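Local structure of ATP-dependent DNA helicase uvsW (Enterobacteria phage T4, 1RIF) at residues E157-I162 with S224-M229; A186-I191 with V207-W212. The protein unwinds duplex DNA in the 3'-5' direction at the cost of ATP and drives branch migration of Holliday junctions during phage recombination and repair. The protein carries 1 engineered substitution. All coordinates share one frame; numbering follows the deposited sequence.

Interaction 1 of 2, residues E157-I162 with S224-M229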
ATOM      1  N   GLU A 157     -12.690  10.548   6.281  1.00 23.04           N
ATOM      2  CA  GLU A 157     -13.581  10.906   5.190  1.00 26.49           C
ATOM      3  C   GLU A 157     -13.197  10.501   3.772  1.00 26.59           C
ATOM      4  O   GLU A 157     -14.038  10.547   2.872  1.00 29.23           O
ATOM      5  CB  GLU A 157     -13.818  12.405   5.188  1.00 29.15           C
ATOM      6  CG  GLU A 157     -14.730  12.905   6.271  1.00 36.09           C
ATOM      7  CD  GLU A 157     -15.183  14.305   5.969  1.00 39.39           C
ATOM      8  OE1 GLU A 157     -14.309  15.142   5.643  1.00 43.02           O
ATOM      9  OE2 GLU A 157     -16.401  14.571   6.048  1.00 42.15           O
ATOM     10  N   GLY A 158     -11.951  10.124   3.537  1.00 24.64           N
ATOM     11  CA  GLY A 158     -11.599   9.741   2.175  1.00 24.34           C
ATOM     12  C   GLY A 158     -12.260   8.465   1.661  1.00 21.58           C
ATOM     13  O   GLY A 158     -13.290   8.014   2.173  1.00 20.98           O
ATOM     14  N   LYS A 159     -11.666   7.884   0.626  1.00 19.46           N
ATOM     15  CA  LYS A 159     -12.169   6.645   0.051  1.00 16.68           C
ATOM     16  C   LYS A 159     -11.138   5.547   0.232  1.00 15.44           C
ATOM     17  O   LYS A 159      -9.990   5.811   0.610  1.00 12.97           O
ATOM     18  CB  LYS A 159     -12.465   6.816  -1.434  1.00 16.47           C
ATOM     19  CG  LYS A 159     -13.743   7.570  -1.727  1.00 16.86           C
ATOM     20  CD  LYS A 159     -14.018   7.556  -3.211  1.00 20.81           C
ATOM     21  CE  LYS A 159     -15.347   8.202  -3.540  1.00 23.43           C
ATOM     22  NZ  LYS A 159     -15.554   8.202  -5.015  1.00 29.44           N
ATOM     23  N   ILE A 160     -11.559   4.314  -0.038  1.00 16.94           N
ATOM     24  CA  ILE A 160     -10.691   3.145   0.077  1.00 16.53           C
ATOM     25  C   ILE A 160     -10.569   2.469  -1.295  1.00 16.73           C
ATOM     26  O   ILE A 160     -11.584   2.179  -1.945  1.00 16.22           O
ATOM     27  CB  ILE A 160     -11.250   2.106   1.100  1.00 15.71           C
ATOM     28  CG1 ILE A 160     -11.520   2.776   2.454  1.00 15.44           C
ATOM     29  CG2 ILE A 160     -10.251   0.975   1.290  1.00 14.81           C
ATOM     30  CD1 ILE A 160     -13.006   2.858   2.813  1.00 15.30           C
ATOM     31  N   LEU A 161      -9.327   2.250  -1.736  1.00 15.43           N
ATOM     32  CA  LEU A 161      -9.054   1.599  -3.021  1.00 15.34           C
ATOM     33  C   LEU A 161      -8.535   0.205  -2.717  1.00 16.07           C
ATOM     34  O   LEU A 161      -7.564   0.050  -1.972  1.00 15.58           O
ATOM     35  CB  LEU A 161      -7.969   2.343  -3.810  1.00 14.97           C
ATOM     36  CG  LEU A 161      -7.872   2.225  -5.343  1.00 15.45           C
ATOM     37  CD1 LEU A 161      -6.405   2.249  -5.724  1.00 15.01           C
ATOM     38  CD2 LEU A 161      -8.517   0.969  -5.876  1.00 17.28           C
ATOM     39  N   ILE A 162      -9.182  -0.805  -3.290  1.00 15.00           N
ATOM     40  CA  ILE A 162      -8.768  -2.181  -3.098  1.00 14.79           C
ATOM     41  C   ILE A 162      -8.441  -2.738  -4.476  1.00 13.97           C
ATOM     42  O   ILE A 162      -9.288  -2.732  -5.361  1.00 14.56           O
ATOM     43  CB  ILE A 162      -9.890  -3.000  -2.441  1.00 15.88           C
ATOM     44  CG1 ILE A 162     -10.346  -2.290  -1.165  1.00 16.00           C
ATOM     45  CG2 ILE A 162      -9.392  -4.415  -2.101  1.00 15.13           C
ATOM     46  CD1 ILE A 162     -11.517  -2.948  -0.503  1.00 20.62           C
ATOM     47  N   SER A 224      -6.003  11.004  -5.642  1.00 24.20           N
ATOM     48  CA  SER A 224      -5.973  11.910  -4.486  1.00 24.34           C
ATOM     49  C   SER A 224      -7.121  11.666  -3.505  1.00 23.03           C
ATOM     50  O   SER A 224      -7.017  11.989  -2.325  1.00 22.77           O
ATOM     51  CB  SER A 224      -6.009  13.367  -4.952  1.00 26.26           C
ATOM     52  OG  SER A 224      -4.923  13.650  -5.819  1.00 31.83           O
ATOM     53  N   GLN A 225      -8.207  11.084  -4.004  1.00 22.80           N
ATOM     54  CA  GLN A 225      -9.391  10.806  -3.196  1.00 21.62           C
ATOM     55  C   GLN A 225      -9.258   9.649  -2.220  1.00 19.94           C
ATOM     56  O   GLN A 225     -10.122   9.470  -1.369  1.00 18.52           O
ATOM     57  CB  GLN A 225     -10.587  10.532  -4.104  1.00 22.06           C
ATOM     58  CG  GLN A 225     -10.363   9.405  -5.096  1.00 23.07           C
ATOM     59  CD  GLN A 225     -11.527   9.247  -6.056  1.00 24.76           C
ATOM     60  OE1 GLN A 225     -11.348   8.861  -7.214  1.00 23.90           O
ATOM     61  NE2 GLN A 225     -12.730   9.534  -5.574  1.00 24.59           N
ATOM     62  N   PHE A 226      -8.182   8.875  -2.321  1.00 18.12           N
ATOM     63  CA  PHE A 226      -8.025   7.728  -1.436  1.00 18.79           C
ATOM     64  C   PHE A 226      -7.208   7.937  -0.174  1.00 17.42           C
ATOM     65  O   PHE A 226      -6.116   8.501  -0.217  1.00 18.93           O
ATOM     66  CB  PHE A 226      -7.473   6.541  -2.229  1.00 17.06           C
ATOM     67  CG  PHE A 226      -8.367   6.122  -3.357  1.00 20.54           C
ATOM     68  CD1 PHE A 226      -8.084   6.500  -4.669  1.00 20.11           C
ATOM     69  CD2 PHE A 226      -9.536   5.410  -3.102  1.00 18.47           C
ATOM     70  CE1 PHE A 226      -8.957   6.179  -5.706  1.00 19.98           C
ATOM     71  CE2 PHE A 226     -10.418   5.084  -4.134  1.00 19.64           C
ATOM     72  CZ  PHE A 226     -10.129   5.470  -5.439  1.00 18.91           C
ATOM     73  N   GLY A 227      -7.762   7.489   0.953  1.00 15.77           N
ATOM     74  CA  GLY A 227      -7.075   7.603   2.224  1.00 14.99           C
ATOM     75  C   GLY A 227      -6.446   6.272   2.609  1.00 14.84           C
ATOM     76  O   GLY A 227      -5.505   6.208   3.405  1.00 13.79           O
ATOM     77  N   MET A 228      -6.984   5.200   2.039  1.00 14.65           N
ATOM     78  CA  MET A 228      -6.486   3.858   2.293  1.00 15.73           C
ATOM     79  C   MET A 228      -6.502   3.066   0.994  1.00 15.54           C
ATOM     80  O   MET A 228      -7.400   3.224   0.179  1.00 15.66           O
ATOM     81  CB  MET A 228      -7.352   3.147   3.335  1.00 16.87           C
ATOM     82  CG  MET A 228      -6.928   1.710   3.614  1.00 17.73           C
ATOM     83  SD  MET A 228      -8.012   0.848   4.790  1.00 18.10           S
ATOM     84  CE  MET A 228      -7.399   1.507   6.355  1.00 16.30           C
ATOM     85  N   MET A 229      -5.490   2.226   0.805  1.00 17.85           N
ATOM     86  CA  MET A 229      -5.372   1.395  -0.392  1.00 18.91           C
ATOM     87  C   MET A 229      -4.812   0.034   0.008  1.00 18.45           C
ATOM     88  O   MET A 229      -3.902  -0.062   0.837  1.00 17.99           O
ATOM     89  CB  MET A 229      -4.451   2.074  -1.427  1.00 19.54           C
ATOM     90  CG  MET A 229      -4.187   1.286  -2.714  1.00 23.21           C
ATOM     91  SD  MET A 229      -2.883   0.002  -2.601  1.00 27.13           S
ATOM     92  CE  MET A 229      -1.412   1.006  -2.526  1.00 26.22           C
TER
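Lys159 pairs with Phe226, Ile160 with Met228 and Leu161 with Met229 as neighbouring parallel strands, and the shift of one residue between the first two pairs is a beta bulge at Gly227. The bulge gathers two donors on one acceptor: Lys159 O takes a firm bond from Gly227 N (2.8 Å) and a weak one from Met228 N (3.4 Å). Beyond it the normal pattern resumes, with Leu161 N bonded to Met228 O at 2.9 Å. The Phe226 ring is held between two aliphatic groups. Leu161 CB makes a CH-pi contact over one face, 3.7 Å from the ring centroid, while Gln225 CG lies over the opposite face; Trp222 meets the ring edge-to-face. Leu161 CG stands anti to its own backbone N (chi1 -156°), which leads the branch along the ring, and CD1 turns to Met229 CG at 3.9 Å. On the other side of the sheet Ile160 CG2 runs beside Met228 CG. The extended Lys159 chain passes Gln225 and delivers NZ to the backbone O of Asn203. Both are inner strands of the helicase ATP-binding domain's parallel sheet, flanked by strands 207-210 and 254-258, with Tyr152 of helix 141-155 packing on Ile160 and Met228.

Interaction 2 of 2, residues A186-I191 with V207-W212; sequences AMIKKI and VVVGTW
Val207 packs its CB against Ile188 CG1 at 3.9 Å, the two side chains lying alongside each other on one face of the sheet. Its backbone is gripped at both ends: Val207 N bonds to Met187 O, and Val207 O accepts Lys189 N at 2.8 Å. Val209, two residues on, returns to the same face, where its CG2 lies 4.0 Å from Ile188 CG2. With CG1 anti to the backbone N (chi1 -178°), CG2 is the branch that sits beside that N and meets Ile188. The backbone of Val209 repeats the ladder, its N bonded to Lys189 O and its O receiving Ile191 N at 3.0 Å. Strand 188-190 is the outermost strand on this side of the parallel sheet within the chain, in the RecA-like, P-loop ATPase domain of a superfamily 2 helicase, and helix 167-180 packs on the face of Ile188 through Ala174 and Phe177. Ile191, just past the strand, reaches to the other face: its side chain crosses that of Val208 at a slant, CG2 touching Val208 CG1 at 3.9 Å, while CG1, set between the backbone N and the carbonyl carbon (chi1 61°), comes 4.0 Å from Gly210 CA. Where the two strands part, one water donates to Ile191 O and accepts from Thr211 N, at the N-cap of helix 212-215.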
ATOM      1  N   ALA A 186     -24.303  -0.555  -2.224  1.00 19.90           N
ATOM      2  CA  ALA A 186     -24.342   0.843  -2.632  1.00 18.77           C
ATOM      3  C   ALA A 186     -23.063   1.561  -2.189  1.00 18.03           C
ATOM      4  O   ALA A 186     -22.725   2.626  -2.707  1.00 18.83           O
ATOM      5  CB  ALA A 186     -25.568   1.527  -2.036  1.00 16.35           C
ATOM      6  N   MET A 187     -22.355   0.961  -1.237  1.00 18.07           N
ATOM      7  CA  MET A 187     -21.110   1.518  -0.702  1.00 19.26           C
ATOM      8  C   MET A 187     -19.840   1.037  -1.438  1.00 19.09           C
ATOM      9  O   MET A 187     -18.735   1.516  -1.173  1.00 17.14           O
ATOM     10  CB  MET A 187     -20.977   1.132   0.778  1.00 20.70           C
ATOM     11  CG  MET A 187     -22.130   1.555   1.676  1.00 18.55           C
ATOM     12  SD  MET A 187     -21.969   0.810   3.324  1.00 20.31           S
ATOM     13  CE  MET A 187     -20.626   1.776   4.030  1.00 16.34           C
ATOM     14  N   ILE A 188     -19.994   0.090  -2.358  1.00 20.28           N
ATOM     15  CA  ILE A 188     -18.842  -0.455  -3.065  1.00 18.85           C
ATOM     16  C   ILE A 188     -18.968  -0.371  -4.585  1.00 20.68           C
ATOM     17  O   ILE A 188     -19.833  -1.010  -5.191  1.00 20.51           O
ATOM     18  CB  ILE A 188     -18.624  -1.918  -2.648  1.00 18.55           C
ATOM     19  CG1 ILE A 188     -18.485  -1.998  -1.124  1.00 16.85           C
ATOM     20  CG2 ILE A 188     -17.400  -2.493  -3.354  1.00 18.95           C
ATOM     21  CD1 ILE A 188     -18.557  -3.404  -0.566  1.00 14.99           C
ATOM     22  N   LYS A 189     -18.099   0.433  -5.191  1.00 20.89           N
ATOM     23  CA  LYS A 189     -18.087   0.613  -6.639  1.00 20.12           C
ATOM     24  C   LYS A 189     -17.028  -0.278  -7.276  1.00 19.96           C
ATOM     25  O   LYS A 189     -15.855  -0.205  -6.919  1.00 19.16           O
ATOM     26  CB  LYS A 189     -17.780   2.071  -6.994  1.00 21.38           C
ATOM     27  CG  LYS A 189     -17.691   2.330  -8.487  1.00 22.60           C
ATOM     28  CD  LYS A 189     -17.118   3.698  -8.797  1.00 25.52           C
ATOM     29  CE  LYS A 189     -17.065   3.915 -10.308  1.00 28.30           C
ATOM     30  NZ  LYS A 189     -16.146   5.030 -10.712  1.00 32.90           N
ATOM     31  N   LYS A 190     -17.434  -1.128  -8.208  1.00 20.14           N
ATOM     32  CA  LYS A 190     -16.467  -1.985  -8.881  1.00 22.99           C
ATOM     33  C   LYS A 190     -16.126  -1.309 -10.205  1.00 23.15           C
ATOM     34  O   LYS A 190     -17.021  -0.942 -10.959  1.00 22.15           O
ATOM     35  CB  LYS A 190     -17.056  -3.378  -9.124  1.00 22.53           C
ATOM     36  CG  LYS A 190     -17.464  -4.105  -7.849  1.00 24.71           C
ATOM     37  CD  LYS A 190     -17.853  -5.547  -8.111  1.00 26.76           C
ATOM     38  CE  LYS A 190     -19.074  -5.655  -9.008  1.00 28.93           C
ATOM     39  NZ  LYS A 190     -20.295  -5.075  -8.385  1.00 33.30           N
ATOM     40  N   ILE A 191     -14.845  -1.100 -10.477  1.00 24.45           N
ATOM     41  CA  ILE A 191     -14.462  -0.468 -11.735  1.00 27.67           C
ATOM     42  C   ILE A 191     -13.826  -1.484 -12.674  1.00 29.27           C
ATOM     43  O   ILE A 191     -13.370  -2.541 -12.239  1.00 29.66           O
ATOM     44  CB  ILE A 191     -13.472   0.700 -11.523  1.00 29.32           C
ATOM     45  CG1 ILE A 191     -12.182   0.197 -10.870  1.00 30.77           C
ATOM     46  CG2 ILE A 191     -14.117   1.765 -10.668  1.00 30.21           C
ATOM     47  CD1 ILE A 191     -11.105   1.256 -10.747  1.00 31.46           C
ATOM     48  N   VAL A 207     -15.871   2.771  -1.022  1.00 16.24           N
ATOM     49  CA  VAL A 207     -14.981   1.688  -1.422  1.00 15.83           C
ATOM     50  C   VAL A 207     -14.969   1.484  -2.935  1.00 17.02           C
ATOM     51  O   VAL A 207     -16.026   1.351  -3.565  1.00 17.32           O
ATOM     52  CB  VAL A 207     -15.369   0.332  -0.773  1.00 14.12           C
ATOM     53  CG1 VAL A 207     -14.345  -0.728  -1.157  1.00 12.18           C
ATOM     54  CG2 VAL A 207     -15.448   0.469   0.740  1.00 14.24           C
ATOM     55  N   VAL A 208     -13.762   1.461  -3.502  1.00 16.26           N
ATOM     56  CA  VAL A 208     -13.563   1.249  -4.935  1.00 17.58           C
ATOM     57  C   VAL A 208     -12.700  -0.004  -5.138  1.00 17.13           C
ATOM     58  O   VAL A 208     -11.617  -0.116  -4.575  1.00 17.11           O
ATOM     59  CB  VAL A 208     -12.873   2.464  -5.600  1.00 17.04           C
ATOM     60  CG1 VAL A 208     -12.702   2.213  -7.085  1.00 16.59           C
ATOM     61  CG2 VAL A 208     -13.710   3.730  -5.375  1.00 16.78           C
ATOM     62  N   VAL A 209     -13.190  -0.945  -5.937  1.00 16.58           N
ATOM     63  CA  VAL A 209     -12.461  -2.182  -6.170  1.00 17.89           C
ATOM     64  C   VAL A 209     -12.156  -2.441  -7.640  1.00 16.44           C
ATOM     65  O   VAL A 209     -13.041  -2.376  -8.495  1.00 16.83           O
ATOM     66  CB  VAL A 209     -13.250  -3.386  -5.618  1.00 19.21           C
ATOM     67  CG1 VAL A 209     -12.448  -4.671  -5.814  1.00 18.22           C
ATOM     68  CG2 VAL A 209     -13.575  -3.161  -4.132  1.00 18.10           C
ATOM     69  N   GLY A 210     -10.897  -2.748  -7.922  1.00 17.26           N
ATOM     70  CA  GLY A 210     -10.499  -3.019  -9.289  1.00 16.71           C
ATOM     71  C   GLY A 210      -9.201  -3.796  -9.409  1.00 16.07           C
ATOM     72  O   GLY A 210      -8.609  -4.221  -8.418  1.00 14.25           O
ATOM     73  N   THR A 211      -8.764  -3.987 -10.644  1.00 15.01           N
ATOM     74  CA  THR A 211      -7.540  -4.716 -10.918  1.00 14.81           C
ATOM     75  C   THR A 211      -6.486  -3.701 -11.318  1.00 14.38           C
ATOM     76  O   THR A 211      -6.809  -2.545 -11.581  1.00 16.47           O
ATOM     77  CB  THR A 211      -7.741  -5.702 -12.081  1.00 15.37           C
ATOM     78  OG1 THR A 211      -8.086  -4.973 -13.260  1.00 16.51           O
ATOM     79  CG2 THR A 211      -8.862  -6.680 -11.771  1.00 15.68           C
ATOM     80  N   TRP A 212      -5.230  -4.130 -11.362  1.00 14.62           N
ATOM     81  CA  TRP A 212      -4.128  -3.254 -11.748  1.00 16.01           C
ATOM     82  C   TRP A 212      -4.275  -2.669 -13.145  1.00 17.94           C
ATOM     83  O   TRP A 212      -3.988  -1.491 -13.368  1.00 17.72           O
ATOM     84  CB  TRP A 212      -2.792  -4.004 -11.679  1.00 13.73           C
ATOM     85  CG  TRP A 212      -2.167  -3.980 -10.317  1.00 15.92           C
ATOM     86  CD1 TRP A 212      -2.057  -5.020  -9.439  1.00 11.31           C
ATOM     87  CD2 TRP A 212      -1.567  -2.845  -9.677  1.00 15.16           C
ATOM     88  NE1 TRP A 212      -1.420  -4.603  -8.292  1.00 14.73           N
ATOM     89  CE2 TRP A 212      -1.109  -3.272  -8.413  1.00 14.71           C
ATOM     90  CE3 TRP A 212      -1.372  -1.506 -10.056  1.00 15.18           C
ATOM     91  CZ2 TRP A 212      -0.461  -2.407  -7.518  1.00 16.21           C
ATOM     92  CZ3 TRP A 212      -0.728  -0.645  -9.169  1.00 15.64           C
ATOM     93  CH2 TRP A 212      -0.280  -1.102  -7.914  1.00 15.76           C
TER
HETATM   94  O   HOH W   1     -10.902  -3.652 -12.614  1.00 30.62           O

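Strand 207-210 lies between strands 188-190 and 159-163 in the seven-stranded parallel sheet, and this joins the two contacts, whose centres are 11 Å apart. Ile160 O and Val208 N, and Val208 O and Ile162 N, are each 2.8 Å apart and probably hydrogen-bonded, so the strand order 188-190, 207-210, 159-163, 226-232 is continuous. Along the chain interaction 2 is nested within the loop closed by interaction 1: the chain leaves strand 159-163, passes through helix 167-180, builds the sheet edge, then returns to pair as strand 226-232. That last strand runs on to the predicted DEAH box, so the two contacts together tie the edge of the ATP-binding domain to its centre.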